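Local coordinates for protein titin (Homo sapiens, PDB 5JDD) that probably serves as an elastic structural protein of muscle, its I-band region being built from immunoglobulin-like domains strung in tandem, at residues Ser133-Ile138 with Thr154-Glu159; Lys185-Glu190 with Ile195-Thr200. One frame throughout, in Å; residues are numbered along the deposited sequence.

Overall arrangement
Contacts 1 and 2 lie in successive immunoglobulin I-set domains of the I9-I11 tandem, and each joins the two sheets of its own beta sandwich. Their centres are 37 Å apart and their nearest atoms about 18 Å, so neither touches the other. They follow one another along the sequence, with no overlap; the centre of contact 1 is 11 Å from the chain's centre, against 44 Å for contact 2. The chemistry differs: Ser133-Ile138 and Thr154-Glu159 meet through one salt bridge, with 91 Å² buried, whereas Lys185-Glu190 and Ile195-Thr200 bury 253 Å², mostly through apolar side chains, and in addition share a water between Lys185 N and Glu198 N. No ligand site is involved; both contacts are structural.

Contact 1: Ser133-Ile138 with Thr154-Glu159; sequences SEKFKI and TEDSAE
Lys135 and Asp156 reach toward each other: chi1 of 177° sends the lysine chain away from its backbone N, and a single bend at chi2 (75°) turns it to the aspartate, whose CG is anti to the carbonyl carbon, beside the backbone N. This is a salt bridge between the two sheets of an immunoglobulin I-set sandwich, linking the approach to strand 136-141 with the 3-10 turn that precedes strand 158-164. The side chains come from opposite directions and span a gap of 10.2 Å between Lys135 CA and Asp156 CA. Lys135 NZ donates to Asp156 OD2 at 2.7 Å, on the syn side of that oxygen and 19° out of the carboxylate plane. The CE methylene lies alongside the same carboxylate, 3.2 Å from Asp156 OD1. Both charged ends have further partners: Lys135 NZ also bonds to Met150 O, and Asp156 OD2 accepts from Ser153 N. Although Asp156 is buried, this ammonium and amide would be expected to offset the cost of burying its charge and favour the ionised form. On the lysine side, Lys135 CG rests 3.8 Å above the Phe136 ring plane, offset toward the rim. In the turn Ser133-Phe136 the serine hydroxyl forms an ST motif, Ser133 OG accepting from Phe136 N at 3.2 Å, alongside the backbone bond from Ser133 N to Phe136 O.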
loop_
_atom_site.group_PDB
_atom_site.type_symbol
_atom_site.label_atom_id
_atom_site.label_comp_id
_atom_site.label_asym_id
_atom_site.label_seq_id
_atom_site.Cartn_x
_atom_site.Cartn_y
_atom_site.Cartn_z
ATOM N N SER A 133 -11.669 2.338 -1.285
ATOM C CA SER A 133 -13.061 1.899 -1.242
ATOM C C SER A 133 -13.186 0.891 -0.113
ATOM O O SER A 133 -12.254 0.712 0.672
ATOM C CB SER A 133 -13.491 1.262 -2.564
ATOM O OG SER A 133 -12.763 0.072 -2.830
ATOM N N GLU A 134 -14.332 0.232 -0.015
ATOM C CA GLU A 134 -14.467 -0.814 0.990
ATOM C C GLU A 134 -13.611 -2.016 0.600
ATOM O O GLU A 134 -13.181 -2.787 1.456
ATOM C CB GLU A 134 -15.931 -1.213 1.182
ATOM C CG GLU A 134 -16.801 -0.115 1.782
ATOM C CD GLU A 134 -16.639 0.034 3.289
ATOM O OE1 GLU A 134 -17.556 0.594 3.924
ATOM O OE2 GLU A 134 -15.604 -0.397 3.841
ATOM N N LYS A 135 -13.355 -2.147 -0.699
ATOM C CA LYS A 135 -12.496 -3.191 -1.245
ATOM C C LYS A 135 -11.007 -2.926 -0.975
ATOM O O LYS A 135 -10.259 -3.836 -0.599
ATOM C CB LYS A 135 -12.720 -3.273 -2.753
ATOM C CG LYS A 135 -11.845 -4.266 -3.481
ATOM C CD LYS A 135 -12.320 -5.684 -3.235
ATOM C CE LYS A 135 -11.644 -6.657 -4.182
ATOM N NZ LYS A 135 -11.927 -8.061 -3.780
ATOM N N PHE A 136 -10.592 -1.683 -1.172
ATOM C CA PHE A 136 -9.192 -1.295 -1.017
ATOM C C PHE A 136 -9.023 -0.320 0.134
ATOM O O PHE A 136 -9.533 0.797 0.083
ATOM C CB PHE A 136 -8.670 -0.632 -2.294
ATOM C CG PHE A 136 -8.633 -1.541 -3.483
ATOM C CD1 PHE A 136 -7.694 -2.562 -3.561
ATOM C CD2 PHE A 136 -9.509 -1.353 -4.543
ATOM C CE1 PHE A 136 -7.646 -3.394 -4.665
ATOM C CE2 PHE A 136 -9.468 -2.181 -5.648
ATOM C CZ PHE A 136 -8.535 -3.204 -5.709
ATOM N N LYS A 137 -8.306 -0.742 1.170
ATOM C CA LYS A 137 -7.985 0.130 2.294
ATOM C C LYS A 137 -6.555 0.622 2.098
ATOM O O LYS A 137 -5.629 -0.172 1.959
ATOM C CB LYS A 137 -8.129 -0.631 3.615
ATOM C CG LYS A 137 -7.657 0.123 4.847
ATOM C CD LYS A 137 -8.664 1.149 5.320
ATOM C CE LYS A 137 -8.276 1.668 6.699
ATOM N NZ LYS A 137 -7.935 0.538 7.615
ATOM N N ILE A 138 -6.386 1.935 2.051
ATOM C CA ILE A 138 -5.084 2.540 1.838
ATOM C C ILE A 138 -4.669 3.256 3.118
ATOM O O ILE A 138 -5.388 4.122 3.622
ATOM C CB ILE A 138 -5.130 3.491 0.620
ATOM C CG1 ILE A 138 -5.321 2.665 -0.655
ATOM C CG2 ILE A 138 -3.842 4.306 0.507
ATOM C CD1 ILE A 138 -5.585 3.489 -1.912
ATOM N N THR A 154 -10.334 -14.154 -7.744
ATOM C CA THR A 154 -9.418 -14.352 -8.868
ATOM C C THR A 154 -9.036 -13.045 -9.551
ATOM O O THR A 154 -7.878 -12.836 -9.920
ATOM C CB THR A 154 -10.031 -15.298 -9.931
ATOM O OG1 THR A 154 -10.168 -16.606 -9.376
ATOM C CG2 THR A 154 -9.144 -15.381 -11.158
ATOM N N GLU A 155 -10.011 -12.156 -9.695
ATOM C CA GLU A 155 -9.804 -10.882 -10.367
ATOM C C GLU A 155 -8.779 -9.996 -9.676
ATOM O O GLU A 155 -8.246 -9.083 -10.295
ATOM C CB GLU A 155 -11.131 -10.124 -10.475
ATOM C CG GLU A 155 -12.151 -10.719 -11.445
ATOM C CD GLU A 155 -12.976 -11.851 -10.852
ATOM O OE1 GLU A 155 -12.834 -12.161 -9.646
ATOM O OE2 GLU A 155 -13.784 -12.438 -11.601
ATOM N N ASP A 156 -8.516 -10.246 -8.398
ATOM C CA ASP A 156 -7.553 -9.425 -7.662
ATOM C C ASP A 156 -6.112 -9.860 -7.899
ATOM O O ASP A 156 -5.181 -9.140 -7.546
ATOM C CB ASP A 156 -7.858 -9.433 -6.157
ATOM C CG ASP A 156 -9.223 -8.861 -5.832
ATOM O OD1 ASP A 156 -9.591 -7.811 -6.411
ATOM O OD2 ASP A 156 -9.944 -9.466 -5.009
ATOM N N SER A 157 -5.914 -11.036 -8.484
ATOM C CA SER A 157 -4.562 -11.471 -8.828
ATOM C C SER A 157 -3.997 -10.510 -9.871
ATOM O O SER A 157 -4.569 -10.351 -10.954
ATOM C CB SER A 157 -4.561 -12.899 -9.380
ATOM O OG SER A 157 -5.110 -13.813 -8.439
ATOM N N ALA A 158 -2.881 -9.872 -9.532
ATOM C CA ALA A 158 -2.335 -8.786 -10.332
ATOM C C ALA A 158 -1.007 -8.343 -9.762
ATOM O O ALA A 158 -0.565 -8.833 -8.713
ATOM C CB ALA A 158 -3.302 -7.602 -10.334
ATOM N N GLU A 159 -0.378 -7.398 -10.454
ATOM C CA GLU A 159 0.821 -6.763 -9.951
ATOM C C GLU A 159 0.437 -5.432 -9.337
ATOM O O GLU A 159 -0.206 -4.609 -9.988
ATOM C CB GLU A 159 1.837 -6.538 -11.063
ATOM C CG GLU A 159 3.088 -5.829 -10.566
ATOM C CD GLU A 159 4.191 -5.818 -11.596
ATOM O OE1 GLU A 159 3.968 -5.262 -12.692
ATOM O OE2 GLU A 159 5.276 -6.370 -11.308
#

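Contact 2: Lys185-Glu190 with Ile195-Thr200; sequences KDINAE and ITFEVT
Ile187 is the principal bump of this contact, and it enters the hollow formed by Ile195, the carbonyl of Thr196 and the ring of Phe197. With CG1 beside the backbone N (chi1 -65°) and the chain extended beyond it, the CD1 methyl lands over the centre of one Phe197 face. The CH-pi geometry is nearly perpendicular: Ile187 CD1 is 3.6 Å from the ring centroid and 11° off the normal. The same methyl lies 3.5 Å from Thr196 O and 3.9 Å from Ile195 CD1, so backbone and side chain both bound its seat. The other branch, Ile187 CG2, meets Ile195 CG2, which in turn reaches the small Ala189 CB at 3.7 Å; one methyl of Ile195 thus packs against two neighbours on strand 187-190. That strand and strand 195-201 belong to different sheets of an immunoglobulin I-set sandwich. Their short axes run almost antiparallel, at 170°, but 8.6 Å apart, a spacing filled by side chains. Strand 187-190 pairs instead with strand 254-263, whose Leu260 touches both Ile187 and Phe197, and the Phe197 ring also meets that of Tyr247. At the far end of the interface Lys185 O lies at the ring edge, near its plane, 3.4 Å from Phe197 CE1. Beyond the apolar patch a water bridges the two backbones as acceptor, with Lys185 N and Glu198 N each 3.1 Å from the water oxygen.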
loop_
_atom_site.group_PDB
_atom_site.type_symbol
_atom_site.label_atom_id
_atom_site.label_comp_id
_atom_site.label_asym_id
_atom_site.label_seq_id
_atom_site.Cartn_x
_atom_site.Cartn_y
_atom_site.Cartn_z
ATOM N N LYS A 185 -22.023 -35.465 2.300
ATOM C CA LYS A 185 -22.670 -36.735 1.997
ATOM C C LYS A 185 -24.164 -36.631 2.241
ATOM O O LYS A 185 -24.616 -35.835 3.081
ATOM C CB LYS A 185 -22.081 -37.867 2.840
ATOM C CG LYS A 185 -22.202 -37.665 4.336
ATOM C CD LYS A 185 -21.552 -38.829 5.086
ATOM C CE LYS A 185 -21.620 -38.639 6.593
ATOM N NZ LYS A 185 -21.385 -39.939 7.288
ATOM N N ASP A 186 -24.923 -37.434 1.504
ATOM C CA ASP A 186 -26.364 -37.499 1.703
ATOM C C ASP A 186 -26.661 -37.884 3.141
ATOM O O ASP A 186 -25.884 -38.612 3.786
ATOM C CB ASP A 186 -26.993 -38.564 0.813
ATOM C CG ASP A 186 -27.085 -38.163 -0.634
ATOM O OD1 ASP A 186 -26.810 -36.998 -0.989
ATOM O OD2 ASP A 186 -27.455 -39.044 -1.436
ATOM N N ILE A 187 -27.792 -37.395 3.638
ATOM C CA ILE A 187 -28.280 -37.784 4.949
ATOM C C ILE A 187 -29.646 -38.415 4.793
ATOM O O ILE A 187 -30.543 -37.852 4.161
ATOM C CB ILE A 187 -28.347 -36.586 5.915
ATOM C CG1 ILE A 187 -26.926 -36.072 6.186
ATOM C CG2 ILE A 187 -29.015 -36.983 7.217
ATOM C CD1 ILE A 187 -26.862 -34.782 7.017
ATOM N N ASN A 188 -29.790 -39.600 5.368
ATOM C CA ASN A 188 -31.055 -40.304 5.352
ATOM C C ASN A 188 -31.586 -40.318 6.769
ATOM O O ASN A 188 -31.055 -41.020 7.639
ATOM C CB ASN A 188 -30.846 -41.712 4.794
ATOM C CG ASN A 188 -30.536 -41.694 3.308
ATOM O OD1 ASN A 188 -31.445 -41.790 2.481
ATOM N ND2 ASN A 188 -29.257 -41.532 2.959
ATOM N N ALA A 189 -32.616 -39.505 7.005
ATOM C CA ALA A 189 -33.116 -39.265 8.355
ATOM C C ALA A 189 -34.576 -39.636 8.492
ATOM O O ALA A 189 -35.260 -39.894 7.497
ATOM C CB ALA A 189 -32.928 -37.800 8.725
ATOM N N GLU A 190 -35.050 -39.665 9.735
ATOM C CA GLU A 190 -36.472 -39.821 10.019
ATOM C C GLU A 190 -37.035 -38.524 10.564
ATOM O O GLU A 190 -36.307 -37.723 11.154
ATOM C CB GLU A 190 -36.696 -40.945 11.022
ATOM C CG GLU A 190 -36.401 -42.314 10.446
ATOM C CD GLU A 190 -36.421 -43.397 11.502
ATOM O OE1 GLU A 190 -37.178 -44.374 11.335
ATOM O OE2 GLU A 190 -35.681 -43.268 12.500
ATOM N N ILE A 195 -30.133 -33.386 12.344
ATOM C CA ILE A 195 -29.123 -33.831 11.378
ATOM C C ILE A 195 -28.003 -32.817 11.272
ATOM O O ILE A 195 -28.199 -31.638 11.585
ATOM C CB ILE A 195 -29.740 -34.092 9.972
ATOM C CG1 ILE A 195 -30.294 -32.809 9.340
ATOM C CG2 ILE A 195 -30.853 -35.121 10.084
ATOM C CD1 ILE A 195 -29.298 -32.031 8.422
ATOM N N THR A 196 -26.837 -33.267 10.819
ATOM C CA THR A 196 -25.712 -32.359 10.617
ATOM C C THR A 196 -24.968 -32.661 9.321
ATOM O O THR A 196 -24.355 -33.727 9.186
ATOM C CB THR A 196 -24.711 -32.437 11.793
ATOM O OG1 THR A 196 -25.393 -32.196 13.030
ATOM C CG2 THR A 196 -23.606 -31.399 11.609
ATOM N N PHE A 197 -25.019 -31.729 8.373
ATOM C CA PHE A 197 -24.161 -31.797 7.193
ATOM C C PHE A 197 -22.798 -31.235 7.569
ATOM O O PHE A 197 -22.727 -30.285 8.348
ATOM C CB PHE A 197 -24.728 -30.938 6.059
ATOM C CG PHE A 197 -25.880 -31.567 5.313
ATOM C CD1 PHE A 197 -25.657 -32.602 4.414
ATOM C CD2 PHE A 197 -27.177 -31.097 5.485
ATOM C CE1 PHE A 197 -26.707 -33.176 3.716
ATOM C CE2 PHE A 197 -28.235 -31.664 4.790
ATOM C CZ PHE A 197 -27.999 -32.699 3.899
ATOM N N GLU A 198 -21.726 -31.807 7.029
ATOM C CA GLU A 198 -20.363 -31.333 7.309
ATOM C C GLU A 198 -19.493 -31.346 6.055
ATOM O O GLU A 198 -19.554 -32.289 5.263
ATOM C CB GLU A 198 -19.690 -32.215 8.364
ATOM C CG GLU A 198 -20.429 -32.336 9.681
ATOM C CD GLU A 198 -19.711 -33.240 10.666
ATOM O OE1 GLU A 198 -18.815 -32.745 11.382
ATOM O OE2 GLU A 198 -20.041 -34.446 10.720
ATOM N N VAL A 199 -18.703 -30.286 5.885
ATOM C CA VAL A 199 -17.682 -30.242 4.842
ATOM C C VAL A 199 -16.372 -29.837 5.466
ATOM O O VAL A 199 -16.343 -29.159 6.490
ATOM C CB VAL A 199 -17.959 -29.195 3.746
ATOM C CG1 VAL A 199 -19.052 -29.642 2.841
ATOM C CG2 VAL A 199 -18.281 -27.841 4.360
ATOM N N THR A 200 -15.277 -30.276 4.863
ATOM C CA THR A 200 -13.964 -29.820 5.295
ATOM C C THR A 200 -13.307 -29.130 4.117
ATOM O O THR A 200 -13.420 -29.600 2.978
ATOM C CB THR A 200 -13.091 -30.973 5.812
ATOM O OG1 THR A 200 -13.794 -31.652 6.863
ATOM C CG2 THR A 200 -11.771 -30.438 6.356
HETATM O O HOH W 1 -22.137 -34.232 5.173
#